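Local coordinates for hypothetical protein (Parabacteroides merdae, PDB 4OO3) that is of unknown function but probably acts as an NAD(P)-dependent oxidoreductase, pairing a Rossmann-type nucleotide-binding domain with a C-terminal domain built on a large mixed sheet, at residues F260-G265 / W305-P310; V204-L207 / Q211-E214; I255-F260 / D267-F272. All blocks are in the same frame, centred on the assembly; numbering follows the deposited sequence.

Interaction 1: F260-G265 / W305-P310; sequences FKQVTG and WNYTFP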
ATOM      1  N   PHE A 260       4.405 -24.078  -5.350  1.00 45.97           N
ATOM      2  CA  PHE A 260       5.038 -23.690  -4.094  1.00 45.21           C
ATOM      3  C   PHE A 260       6.563 -23.654  -4.227  1.00 44.94           C
ATOM      4  O   PHE A 260       7.195 -22.658  -3.893  1.00 42.05           O
ATOM      5  CB  PHE A 260       4.644 -24.632  -2.957  1.00 44.88           C
ATOM      6  CG  PHE A 260       5.137 -24.175  -1.622  1.00 42.38           C
ATOM      7  CD1 PHE A 260       4.387 -23.298  -0.860  1.00 42.01           C
ATOM      8  CD2 PHE A 260       6.373 -24.578  -1.149  1.00 44.26           C
ATOM      9  CE1 PHE A 260       4.848 -22.846   0.361  1.00 40.75           C
ATOM     10  CE2 PHE A 260       6.845 -24.132   0.070  1.00 42.79           C
ATOM     11  CZ  PHE A 260       6.079 -23.260   0.825  1.00 40.99           C
ATOM     12  N   LYS A 261       7.140 -24.742  -4.722  1.00 47.95           N
ATOM     13  CA  LYS A 261       8.581 -24.818  -4.955  1.00 50.89           C
ATOM     14  C   LYS A 261       9.073 -23.632  -5.780  1.00 49.39           C
ATOM     15  O   LYS A 261      10.030 -22.955  -5.406  1.00 48.78           O
ATOM     16  CB  LYS A 261       8.935 -26.134  -5.666  1.00 56.03           C
ATOM     17  CG  LYS A 261      10.418 -26.348  -5.956  1.00 59.13           C
ATOM     18  CD  LYS A 261      11.244 -26.375  -4.679  1.00 61.48           C
ATOM     19  CE  LYS A 261      12.688 -26.768  -4.950  1.00 65.81           C
ATOM     20  NZ  LYS A 261      13.455 -26.947  -3.684  1.00 66.86           N
ATOM     21  N   GLN A 262       8.397 -23.376  -6.891  1.00 51.12           N
ATOM     22  CA  GLN A 262       8.821 -22.344  -7.822  1.00 53.02           C
ATOM     23  C   GLN A 262       8.791 -20.946  -7.203  1.00 52.73           C
ATOM     24  O   GLN A 262       9.771 -20.216  -7.302  1.00 54.39           O
ATOM     25  CB  GLN A 262       7.956 -22.378  -9.081  1.00 53.98           C
ATOM     26  CG  GLN A 262       8.499 -21.545 -10.231  1.00 56.57           C
ATOM     27  CD  GLN A 262       7.565 -21.525 -11.430  1.00 62.81           C
ATOM     28  OE1 GLN A 262       6.354 -21.722 -11.303  1.00 61.51           O
ATOM     29  NE2 GLN A 262       8.128 -21.277 -12.605  1.00 70.16           N
ATOM     30  N   VAL A 263       7.676 -20.576  -6.574  1.00 51.20           N
ATOM     31  CA  VAL A 263       7.531 -19.225  -5.993  1.00 47.51           C
ATOM     32  C   VAL A 263       8.366 -18.984  -4.727  1.00 46.19           C
ATOM     33  O   VAL A 263       8.761 -17.841  -4.460  1.00 45.25           O
ATOM     34  CB  VAL A 263       6.048 -18.849  -5.720  1.00 47.61           C
ATOM     35  CG1 VAL A 263       5.418 -19.743  -4.660  1.00 48.75           C
ATOM     36  CG2 VAL A 263       5.926 -17.386  -5.307  1.00 49.06           C
ATOM     37  N   THR A 264       8.637 -20.038  -3.952  1.00 45.32           N
ATOM     38  CA  THR A 264       9.419 -19.891  -2.707  1.00 45.84           C
ATOM     39  C   THR A 264      10.859 -20.380  -2.804  1.00 45.28           C
ATOM     40  O   THR A 264      11.729 -19.837  -2.143  1.00 43.31           O
ATOM     41  CB  THR A 264       8.771 -20.616  -1.505  1.00 46.57           C
ATOM     42  OG1 THR A 264       8.944 -22.038  -1.633  1.00 46.55           O
ATOM     43  CG2 THR A 264       7.281 -20.257  -1.381  1.00 44.38           C
ATOM     44  N   GLY A 265      11.104 -21.414  -3.606  1.00 47.95           N
ATOM     45  CA  GLY A 265      12.412 -22.068  -3.651  1.00 49.36           C
ATOM     46  C   GLY A 265      12.471 -23.269  -2.723  1.00 51.25           C
ATOM     47  O   GLY A 265      13.209 -24.213  -2.978  1.00 55.34           O
ATOM     48  N   TRP A 305      -5.504 -12.829  -5.427  1.00 34.08           N
ATOM     49  CA  TRP A 305      -4.147 -13.250  -5.712  1.00 32.00           C
ATOM     50  C   TRP A 305      -4.181 -14.592  -6.430  1.00 34.94           C
ATOM     51  O   TRP A 305      -4.478 -15.629  -5.832  1.00 34.94           O
ATOM     52  CB  TRP A 305      -3.338 -13.367  -4.415  1.00 32.31           C
ATOM     53  CG  TRP A 305      -2.810 -12.046  -3.910  1.00 29.97           C
ATOM     54  CD1 TRP A 305      -3.435 -11.182  -3.064  1.00 30.27           C
ATOM     55  CD2 TRP A 305      -1.553 -11.452  -4.234  1.00 30.14           C
ATOM     56  NE1 TRP A 305      -2.644 -10.081  -2.837  1.00 30.93           N
ATOM     57  CE2 TRP A 305      -1.483 -10.221  -3.549  1.00 30.12           C
ATOM     58  CE3 TRP A 305      -0.479 -11.834  -5.048  1.00 30.24           C
ATOM     59  CZ2 TRP A 305      -0.378  -9.378  -3.641  1.00 30.16           C
ATOM     60  CZ3 TRP A 305       0.615 -10.993  -5.142  1.00 30.14           C
ATOM     61  CH2 TRP A 305       0.659  -9.779  -4.442  1.00 29.45           C
ATOM     62  N   ASN A 306      -3.898 -14.571  -7.724  1.00 35.56           N
ATOM     63  CA  ASN A 306      -3.710 -15.804  -8.461  1.00 39.52           C
ATOM     64  C   ASN A 306      -2.228 -16.159  -8.476  1.00 37.79           C
ATOM     65  O   ASN A 306      -1.389 -15.359  -8.056  1.00 35.65           O
ATOM     66  CB  ASN A 306      -4.291 -15.681  -9.870  1.00 40.21           C
ATOM     67  CG  ASN A 306      -5.807 -15.618  -9.865  1.00 42.70           C
ATOM     68  OD1 ASN A 306      -6.470 -16.322  -9.099  1.00 44.50           O
ATOM     69  ND2 ASN A 306      -6.364 -14.775 -10.720  1.00 43.60           N
ATOM     70  N   TYR A 307      -1.908 -17.363  -8.938  1.00 40.40           N
ATOM     71  CA  TYR A 307      -0.527 -17.815  -8.935  1.00 42.07           C
ATOM     72  C   TYR A 307       0.298 -17.035  -9.948  1.00 43.38           C
ATOM     73  O   TYR A 307       1.268 -16.371  -9.595  1.00 43.08           O
ATOM     74  CB  TYR A 307      -0.400 -19.315  -9.212  1.00 44.28           C
ATOM     75  CG  TYR A 307       1.051 -19.727  -9.183  1.00 47.28           C
ATOM     76  CD1 TYR A 307       1.772 -19.670  -7.995  1.00 47.63           C
ATOM     77  CD2 TYR A 307       1.723 -20.103 -10.341  1.00 51.81           C
ATOM     78  CE1 TYR A 307       3.108 -20.002  -7.949  1.00 50.12           C
ATOM     79  CE2 TYR A 307       3.064 -20.444 -10.303  1.00 54.94           C
ATOM     80  CZ  TYR A 307       3.748 -20.390  -9.101  1.00 55.10           C
ATOM     81  OH  TYR A 307       5.079 -20.715  -9.038  1.00 61.19           O
ATOM     82  N   THR A 308      -0.086 -17.123 -11.211  1.00 49.81           N
ATOM     83  CA  THR A 308       0.635 -16.417 -12.256  1.00 55.00           C
ATOM     84  C   THR A 308      -0.295 -16.170 -13.431  1.00 56.44           C
ATOM     85  O   THR A 308      -1.346 -16.802 -13.541  1.00 56.85           O
ATOM     86  CB  THR A 308       1.900 -17.194 -12.690  1.00 55.78           C
ATOM     87  OG1 THR A 308       2.821 -16.300 -13.322  1.00 56.39           O
ATOM     88  CG2 THR A 308       1.556 -18.354 -13.630  1.00 55.16           C
ATOM     89  N   PHE A 309       0.093 -15.239 -14.295  1.00 63.84           N
ATOM     90  CA  PHE A 309      -0.736 -14.856 -15.439  1.00 69.70           C
ATOM     91  C   PHE A 309      -0.243 -15.513 -16.723  1.00 72.65           C
ATOM     92  O   PHE A 309       0.959 -15.752 -16.875  1.00 69.14           O
ATOM     93  CB  PHE A 309      -0.787 -13.327 -15.612  1.00 65.53           C
ATOM     94  CG  PHE A 309       0.557 -12.641 -15.521  1.00 62.92           C
ATOM     95  CD1 PHE A 309       1.426 -12.627 -16.603  1.00 65.58           C
ATOM     96  CD2 PHE A 309       0.939 -11.988 -14.359  1.00 58.78           C
ATOM     97  CE1 PHE A 309       2.651 -11.988 -16.522  1.00 62.48           C
ATOM     98  CE2 PHE A 309       2.163 -11.346 -14.271  1.00 58.67           C
ATOM     99  CZ  PHE A 309       3.020 -11.348 -15.354  1.00 61.04           C
ATOM    100  N   PRO A 310      -1.170 -15.809 -17.655  1.00 81.18           N
ATOM    101  CA  PRO A 310      -0.730 -16.292 -18.965  1.00 84.54           C
ATOM    102  C   PRO A 310       0.146 -15.252 -19.663  1.00 84.45           C
ATOM    103  O   PRO A 310      -0.031 -14.058 -19.434  1.00 88.00           O
ATOM    104  CB  PRO A 310      -2.046 -16.514 -19.734  1.00 83.63           C
ATOM    105  CG  PRO A 310      -3.101 -15.795 -18.966  1.00 79.28           C
ATOM    106  CD  PRO A 310      -2.640 -15.744 -17.543  1.00 81.52           C
TER
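Gln262 meets Tyr307 through one hydrogen bond at the solvent-facing side of a helix, and Val263 packs on the same phenol. At the start of the segment, Phe260 points its side chain away from Tyr307, and its backbone O serves the helix itself. Lys261, also turned away, reaches along the helix to its end, where its NZ donates to Gly265 O at 2.8 Å.

Gln262 has CG anti to the backbone N (chi1 -168°) and an extended chain beyond, the two side chains crossing nearly at right angles. Tyr307 OH donates to Gln262 OE1 over 2.8 Å. The C=O...O angle of 118° shows the hydroxyl coming from the side of the carbonyl oxygen, though tilted out of the amide plane, while OE1 itself lies at the edge of the phenol ring, near its plane. The hydroxyl also rests on the aliphatic part of the glutamine, with Tyr307 OH 3.3 Å from Gln262 CB. A glutamine suits this exposed position: the chain runs past the hydroxyl, so that its carbonyl oxygen can accept from it while the rest of the amide stays in contact with water.

Val263 is buried and apolar. Its CB comes in obliquely, 3.9 Å from Tyr307 CE1, with CG1 close to the same carbon. The phenol thus meets a polar neighbour and a branched aliphatic one, which brings helix 257-264 against the chain that runs on from strand 297-306, a member of the nine-stranded mixed sheet of the C-terminal domain. The backbone of Tyr307 is hydrogen-bonded to that of Phe192.

Thr264 turns back into its own helix. Its OG1 donates to Phe260 O over 2.9 Å from above the carbonyl plane, and the backbone N of Thr264 donates to the same oxygen, while Thr264 CG2 sits over the centre of one face of the Phe260 ring. Gly265, leaving the helix with positive phi, has no CB to press on the carbonyl O of Thr264.

Interaction 2: V204-L207 / Q211-E214; sequences VWYL and QQGE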
ATOM      1  N   VAL A 204       8.995 -18.217   2.470  1.00 42.86           N
ATOM      2  CA  VAL A 204       8.044 -19.297   2.746  1.00 42.94           C
ATOM      3  C   VAL A 204       6.835 -18.832   3.545  1.00 40.76           C
ATOM      4  O   VAL A 204       5.722 -19.281   3.286  1.00 43.82           O
ATOM      5  CB  VAL A 204       8.684 -20.497   3.488  1.00 46.43           C
ATOM      6  CG1 VAL A 204       9.378 -21.413   2.494  1.00 48.63           C
ATOM      7  CG2 VAL A 204       9.642 -20.048   4.589  1.00 44.79           C
ATOM      8  N   TRP A 205       7.054 -17.922   4.492  1.00 37.16           N
ATOM      9  CA  TRP A 205       5.980 -17.466   5.386  1.00 35.28           C
ATOM     10  C   TRP A 205       5.014 -16.495   4.717  1.00 34.15           C
ATOM     11  O   TRP A 205       3.985 -16.153   5.313  1.00 32.71           O
ATOM     12  CB  TRP A 205       6.533 -16.847   6.681  1.00 34.87           C
ATOM     13  CG  TRP A 205       7.639 -15.879   6.464  1.00 35.32           C
ATOM     14  CD1 TRP A 205       8.978 -16.131   6.572  1.00 34.58           C
ATOM     15  CD2 TRP A 205       7.518 -14.505   6.082  1.00 34.73           C
ATOM     16  NE1 TRP A 205       9.693 -15.003   6.284  1.00 35.14           N
ATOM     17  CE2 TRP A 205       8.823 -13.986   5.982  1.00 34.59           C
ATOM     18  CE3 TRP A 205       6.434 -13.658   5.819  1.00 35.25           C
ATOM     19  CZ2 TRP A 205       9.075 -12.662   5.631  1.00 34.41           C
ATOM     20  CZ3 TRP A 205       6.687 -12.338   5.470  1.00 32.92           C
ATOM     21  CH2 TRP A 205       7.995 -11.857   5.376  1.00 34.08           C
ATOM     22  N   TYR A 206       5.336 -16.041   3.502  1.00 32.20           N
ATOM     23  CA  TYR A 206       4.427 -15.179   2.751  1.00 31.47           C
ATOM     24  C   TYR A 206       3.080 -15.869   2.528  1.00 31.14           C
ATOM     25  O   TYR A 206       2.042 -15.223   2.510  1.00 32.11           O
ATOM     26  CB  TYR A 206       5.030 -14.770   1.401  1.00 31.39           C
ATOM     27  CG  TYR A 206       4.147 -13.804   0.630  1.00 31.42           C
ATOM     28  CD1 TYR A 206       4.223 -12.433   0.855  1.00 32.25           C
ATOM     29  CD2 TYR A 206       3.224 -14.262  -0.309  1.00 31.44           C
ATOM     30  CE1 TYR A 206       3.412 -11.541   0.164  1.00 30.28           C
ATOM     31  CE2 TYR A 206       2.409 -13.376  -1.007  1.00 31.53           C
ATOM     32  CZ  TYR A 206       2.509 -12.018  -0.764  1.00 31.88           C
ATOM     33  OH  TYR A 206       1.704 -11.133  -1.443  1.00 34.37           O
ATOM     34  N   LEU A 207       3.109 -17.182   2.364  1.00 32.04           N
ATOM     35  CA  LEU A 207       1.900 -17.955   2.119  1.00 33.05           C
ATOM     36  C   LEU A 207       1.229 -18.438   3.413  1.00 33.68           C
ATOM     37  O   LEU A 207       0.199 -19.118   3.367  1.00 35.03           O
ATOM     38  CB  LEU A 207       2.241 -19.126   1.195  1.00 32.96           C
ATOM     39  CG  LEU A 207       2.749 -18.685  -0.184  1.00 31.76           C
ATOM     40  CD1 LEU A 207       3.221 -19.880  -0.995  1.00 33.38           C
ATOM     41  CD2 LEU A 207       1.670 -17.945  -0.953  1.00 30.80           C
ATOM     42  N   GLN A 211       1.354 -14.948   9.312  1.00 33.32           N
ATOM     43  CA  GLN A 211       2.567 -14.161   9.315  1.00 31.77           C
ATOM     44  C   GLN A 211       2.531 -13.033   8.292  1.00 31.57           C
ATOM     45  O   GLN A 211       3.027 -11.932   8.553  1.00 31.20           O
ATOM     46  CB  GLN A 211       3.744 -15.083   9.057  1.00 33.68           C
ATOM     47  CG  GLN A 211       3.855 -16.194  10.088  1.00 34.94           C
ATOM     48  CD  GLN A 211       5.172 -16.925   9.991  1.00 36.02           C
ATOM     49  OE1 GLN A 211       6.220 -16.355  10.283  1.00 39.31           O
ATOM     50  NE2 GLN A 211       5.131 -18.184   9.569  1.00 37.05           N
ATOM     51  N   GLN A 212       1.949 -13.308   7.128  1.00 31.30           N
ATOM     52  CA  GLN A 212       1.806 -12.298   6.096  1.00 31.35           C
ATOM     53  C   GLN A 212       0.562 -11.449   6.345  1.00 30.75           C
ATOM     54  O   GLN A 212       0.539 -10.274   6.005  1.00 31.48           O
ATOM     55  CB  GLN A 212       1.744 -12.968   4.719  1.00 31.40           C
ATOM     56  CG  GLN A 212       1.507 -12.032   3.545  1.00 31.75           C
ATOM     57  CD  GLN A 212       2.554 -10.938   3.409  1.00 30.86           C
ATOM     58  OE1 GLN A 212       3.724 -11.120   3.752  1.00 31.90           O
ATOM     59  NE2 GLN A 212       2.135  -9.796   2.884  1.00 30.35           N
ATOM     60  N   GLY A 213      -0.455 -12.045   6.958  1.00 30.90           N
ATOM     61  CA  GLY A 213      -1.791 -11.457   7.017  1.00 31.01           C
ATOM     62  C   GLY A 213      -2.674 -12.054   5.933  1.00 32.14           C
ATOM     63  O   GLY A 213      -2.180 -12.530   4.908  1.00 34.48           O
ATOM     64  N   GLU A 214      -3.983 -12.043   6.152  1.00 31.19           N
ATOM     65  CA  GLU A 214      -4.910 -12.557   5.147  1.00 32.12           C
ATOM     66  C   GLU A 214      -4.998 -11.593   3.973  1.00 30.01           C
ATOM     67  O   GLU A 214      -4.678 -10.418   4.104  1.00 26.68           O
ATOM     68  CB  GLU A 214      -6.302 -12.776   5.745  1.00 34.19           C
ATOM     69  CG  GLU A 214      -6.355 -13.864   6.811  1.00 37.63           C
ATOM     70  CD  GLU A 214      -7.521 -14.834   6.650  1.00 41.06           C
ATOM     71  OE1 GLU A 214      -8.360 -14.656   5.731  1.00 40.95           O
ATOM     72  OE2 GLU A 214      -7.598 -15.790   7.460  1.00 42.54           O
TER
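Gln212 OE1 packs against two aromatic side chains, 3.2 Å from Tyr206 CD1 and 3.6 Å from Trp205 CZ3. It meets the indole at its edge, with amide and ring only 12° from coplanar, so the partly negative oxygen faces the rim of C-H groups. With CG anti to the backbone N (chi1 176°), CG lies over one face of the phenol in a CH-pi contact, 4.1 Å from the centroid of the Tyr206 ring; the bend at chi2 (58°) then turns the amide toward Tyr206 CD1 and CE1. Packing is close at the backbone too: Tyr206 O is 3.2 Å from Gln212 CB. The nitrogen of this amide is anchored elsewhere, as Gln212 NE2 donates to Asp218 OD2, which should fix which way round the amide lies.

Gln211 works differently. Its amide crosses the Trp205 side chain at about a right angle, Gln211 NE2 3.5 Å from Trp205 CB, and serves two polar partners: Asn97 ND2 at OE1 and Asp208 OD2 at NE2. Glutamine suits both positions by offering a donor and an acceptor at its end; Gln212 also lays a methylene on Tyr206. Gly213 is the first residue beyond the short, weakly bonded helix to leave helical angles, with positive phi, where a CB would jam against the preceding carbonyl O.

Trp205 NE1 bonds Asp48 OD2 and Asn98 binds Gln212 O, so with Asn97 the contact bridges to the NAD-binding Rossmann region. On the C-terminal-domain side, Val204 and Leu207 rest on helix 257-264, and Leu207 also touches strand 282-294.

Interaction 3: I255-F260 / D267-F272; sequences ISPEEF and DAYPDF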
ATOM      1  N   ILE A 255      -2.487 -23.811  -4.171  1.00 44.19           N
ATOM      2  CA  ILE A 255      -1.128 -23.881  -4.687  1.00 45.16           C
ATOM      3  C   ILE A 255      -0.676 -25.338  -4.709  1.00 48.21           C
ATOM      4  O   ILE A 255      -0.748 -26.030  -3.689  1.00 50.33           O
ATOM      5  CB  ILE A 255      -0.131 -23.062  -3.839  1.00 43.63           C
ATOM      6  CG1 ILE A 255      -0.699 -21.688  -3.464  1.00 42.15           C
ATOM      7  CG2 ILE A 255       1.187 -22.904  -4.583  1.00 43.27           C
ATOM      8  CD1 ILE A 255      -0.795 -20.719  -4.622  1.00 42.52           C
ATOM      9  N   SER A 256      -0.211 -25.797  -5.869  1.00 48.87           N
ATOM     10  CA  SER A 256       0.342 -27.142  -5.997  1.00 52.41           C
ATOM     11  C   SER A 256       1.759 -27.172  -5.410  1.00 49.85           C
ATOM     12  O   SER A 256       2.383 -26.124  -5.242  1.00 47.98           O
ATOM     13  CB  SER A 256       0.363 -27.570  -7.465  1.00 54.16           C
ATOM     14  OG  SER A 256       1.443 -26.967  -8.157  1.00 55.85           O
ATOM     15  N   PRO A 257       2.276 -28.373  -5.106  1.00 49.94           N
ATOM     16  CA  PRO A 257       3.649 -28.496  -4.594  1.00 50.73           C
ATOM     17  C   PRO A 257       4.701 -27.880  -5.520  1.00 49.92           C
ATOM     18  O   PRO A 257       5.712 -27.348  -5.055  1.00 48.90           O
ATOM     19  CB  PRO A 257       3.863 -30.015  -4.506  1.00 52.02           C
ATOM     20  CG  PRO A 257       2.499 -30.600  -4.451  1.00 52.43           C
ATOM     21  CD  PRO A 257       1.615 -29.685  -5.235  1.00 52.62           C
ATOM     22  N   GLU A 258       4.453 -27.962  -6.821  1.00 51.01           N
ATOM     23  CA  GLU A 258       5.382 -27.466  -7.822  1.00 52.97           C
ATOM     24  C   GLU A 258       5.360 -25.949  -7.818  1.00 50.06           C
ATOM     25  O   GLU A 258       6.410 -25.303  -7.809  1.00 49.70           O
ATOM     26  CB  GLU A 258       5.009 -27.999  -9.211  1.00 57.27           C
ATOM     27  CG  GLU A 258       5.141 -29.514  -9.359  1.00 61.42           C
ATOM     28  CD  GLU A 258       3.953 -30.292  -8.800  1.00 64.73           C
ATOM     29  OE1 GLU A 258       2.803 -30.025  -9.212  1.00 66.11           O
ATOM     30  OE2 GLU A 258       4.167 -31.185  -7.954  1.00 69.17           O
ATOM     31  N   GLU A 259       4.154 -25.389  -7.812  1.00 47.53           N
ATOM     32  CA  GLU A 259       3.973 -23.945  -7.749  1.00 47.34           C
ATOM     33  C   GLU A 259       4.617 -23.393  -6.473  1.00 45.23           C
ATOM     34  O   GLU A 259       5.322 -22.389  -6.514  1.00 41.83           O
ATOM     35  CB  GLU A 259       2.482 -23.595  -7.807  1.00 48.79           C
ATOM     36  CG  GLU A 259       1.813 -23.913  -9.146  1.00 50.61           C
ATOM     37  CD  GLU A 259       0.297 -23.856  -9.077  1.00 52.79           C
ATOM     38  OE1 GLU A 259      -0.248 -23.434  -8.036  1.00 56.58           O
ATOM     39  OE2 GLU A 259      -0.363 -24.224 -10.065  1.00 54.67           O
ATOM     40  N   PHE A 260       4.405 -24.078  -5.350  1.00 45.97           N
ATOM     41  CA  PHE A 260       5.038 -23.690  -4.094  1.00 45.21           C
ATOM     42  C   PHE A 260       6.563 -23.654  -4.227  1.00 44.94           C
ATOM     43  O   PHE A 260       7.195 -22.658  -3.893  1.00 42.05           O
ATOM     44  CB  PHE A 260       4.644 -24.632  -2.957  1.00 44.88           C
ATOM     45  CG  PHE A 260       5.137 -24.175  -1.622  1.00 42.38           C
ATOM     46  CD1 PHE A 260       4.387 -23.298  -0.860  1.00 42.01           C
ATOM     47  CD2 PHE A 260       6.373 -24.578  -1.149  1.00 44.26           C
ATOM     48  CE1 PHE A 260       4.848 -22.846   0.361  1.00 40.75           C
ATOM     49  CE2 PHE A 260       6.845 -24.132   0.070  1.00 42.79           C
ATOM     50  CZ  PHE A 260       6.079 -23.260   0.825  1.00 40.99           C
ATOM     51  N   ASP A 267      11.170 -26.682  -0.687  1.00 59.59           N
ATOM     52  CA  ASP A 267      10.455 -27.906  -1.016  1.00 61.23           C
ATOM     53  C   ASP A 267       9.113 -27.959  -0.270  1.00 58.57           C
ATOM     54  O   ASP A 267       9.009 -27.536   0.885  1.00 50.60           O
ATOM     55  CB  ASP A 267      11.320 -29.127  -0.668  1.00 66.31           C
ATOM     56  CG  ASP A 267      11.364 -30.155  -1.783  1.00 73.03           C
ATOM     57  OD1 ASP A 267      11.284 -29.771  -2.976  1.00 72.32           O
ATOM     58  OD2 ASP A 267      11.498 -31.355  -1.461  1.00 81.77           O
ATOM     59  N   ALA A 268       8.090 -28.481  -0.941  1.00 61.78           N
ATOM     60  CA  ALA A 268       6.719 -28.464  -0.420  1.00 61.28           C
ATOM     61  C   ALA A 268       6.504 -29.562   0.631  1.00 63.30           C
ATOM     62  O   ALA A 268       6.638 -30.739   0.291  1.00 64.76           O
ATOM     63  CB  ALA A 268       5.737 -28.651  -1.566  1.00 63.11           C
ATOM     64  N   TYR A 269       6.154 -29.236   1.883  1.00 59.76           N
ATOM     65  CA  TYR A 269       5.898 -27.884   2.389  1.00 56.64           C
ATOM     66  C   TYR A 269       6.589 -27.711   3.741  1.00 57.28           C
ATOM     67  O   TYR A 269       6.836 -28.695   4.429  1.00 59.40           O
ATOM     68  CB  TYR A 269       4.393 -27.671   2.594  1.00 53.49           C
ATOM     69  CG  TYR A 269       3.563 -27.755   1.336  1.00 50.99           C
ATOM     70  CD1 TYR A 269       3.490 -26.680   0.462  1.00 50.54           C
ATOM     71  CD2 TYR A 269       2.839 -28.899   1.029  1.00 51.84           C
ATOM     72  CE1 TYR A 269       2.725 -26.742  -0.691  1.00 51.68           C
ATOM     73  CE2 TYR A 269       2.071 -28.974  -0.123  1.00 52.87           C
ATOM     74  CZ  TYR A 269       2.017 -27.893  -0.983  1.00 52.36           C
ATOM     75  OH  TYR A 269       1.263 -27.947  -2.136  1.00 51.35           O
ATOM     76  N   PRO A 270       6.896 -26.462   4.137  1.00 59.78           N
ATOM     77  CA  PRO A 270       7.370 -26.236   5.498  1.00 60.49           C
ATOM     78  C   PRO A 270       6.375 -26.705   6.543  1.00 60.54           C
ATOM     79  O   PRO A 270       5.178 -26.787   6.276  1.00 61.60           O
ATOM     80  CB  PRO A 270       7.523 -24.717   5.572  1.00 60.47           C
ATOM     81  CG  PRO A 270       7.834 -24.318   4.178  1.00 61.23           C
ATOM     82  CD  PRO A 270       7.055 -25.260   3.303  1.00 61.67           C
ATOM     83  N   ASP A 271       6.890 -26.992   7.728  1.00 61.87           N
ATOM     84  CA  ASP A 271       6.115 -27.586   8.799  1.00 61.80           C
ATOM     85  C   ASP A 271       4.949 -26.706   9.247  1.00 60.07           C
ATOM     86  O   ASP A 271       3.845 -27.197   9.496  1.00 62.06           O
ATOM     87  CB  ASP A 271       7.038 -27.842   9.983  1.00 65.24           C
ATOM     88  CG  ASP A 271       6.446 -28.792  10.973  1.00 63.48           C
ATOM     89  OD1 ASP A 271       6.119 -29.932  10.575  1.00 63.06           O
ATOM     90  OD2 ASP A 271       6.320 -28.400  12.150  1.00 61.33           O
ATOM     91  N   PHE A 272       5.207 -25.405   9.335  1.00 55.15           N
ATOM     92  CA  PHE A 272       4.225 -24.436   9.817  1.00 54.67           C
ATOM     93  C   PHE A 272       3.088 -24.128   8.832  1.00 52.75           C
ATOM     94  O   PHE A 272       2.174 -23.381   9.172  1.00 50.12           O
ATOM     95  CB  PHE A 272       4.925 -23.129  10.219  1.00 54.91           C
ATOM     96  CG  PHE A 272       5.594 -22.416   9.074  1.00 55.19           C
ATOM     97  CD1 PHE A 272       4.896 -21.481   8.320  1.00 51.15           C
ATOM     98  CD2 PHE A 272       6.925 -22.672   8.758  1.00 53.71           C
ATOM     99  CE1 PHE A 272       5.506 -20.824   7.267  1.00 50.37           C
ATOM    100  CE2 PHE A 272       7.540 -22.015   7.704  1.00 53.38           C
ATOM    101  CZ  PHE A 272       6.829 -21.090   6.957  1.00 49.74           C
TER
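The rings of Phe260 and Tyr269 form a T-shaped pair: the edge of Tyr269 points at one face of Phe260, centroids 5.0 Å apart and planes at 73°. Tyr269 CD1 stands above that face toward its rim, on the side opposite Thr264 CG2. Ala268 CB covers the centre of one face of the tyrosine ring and also meets Pro257 CB at 3.7 Å. Pro270 approaches obliquely, its CD 3.3 Å from Phe260 CZ.

The Ala268-Tyr269 peptide is cis, unusual before a residue other than proline, and probably helps the loop turn Tyr269 toward Phe260. Tyr269 OH lies 3.2 Å from Pro257 N, which has no hydrogen to offer; the hydroxyl instead bonds Asp280 O. Pro257 suits the first helical turn, where its missing N-H costs nothing. Ser256, the N-cap residue just before it, makes a capping box with Glu259: Glu259 N donates to Ser256 OG and Ser256 N to Glu259 OE1.

The helix follows strand 243-255, outermost in the mixed sheet, and the loop leads to strand 282-294, whose Leu282 touches both rings. Aromatic and proline carbon surfaces therefore carry the joint, while polar groups at its margin find partners within the cap or at Asp280.

All three contacts are partly buried and lie on the same side of the chain's centre, interaction 3 farthest from it. Interactions 1 and 3 share helix 257-264 and Phe260, but use different sides of the helix: one ties it to the chain after strand 297-306 with a polar bond near solvent, the other to the following loop through apolar rings. The hydroxyl of Tyr307 is also 3.0 Å from Glu259 O, so this carbonyl and that of Gln262 probably share or compete for its single proton. Interaction 2, nearest the centre, depends on amides anchored by outside partners. Its Leu207 packs on Phe260, and Val204 touches Pro270 and Phe272, so interactions 2 and 3 touch through apolar side chains.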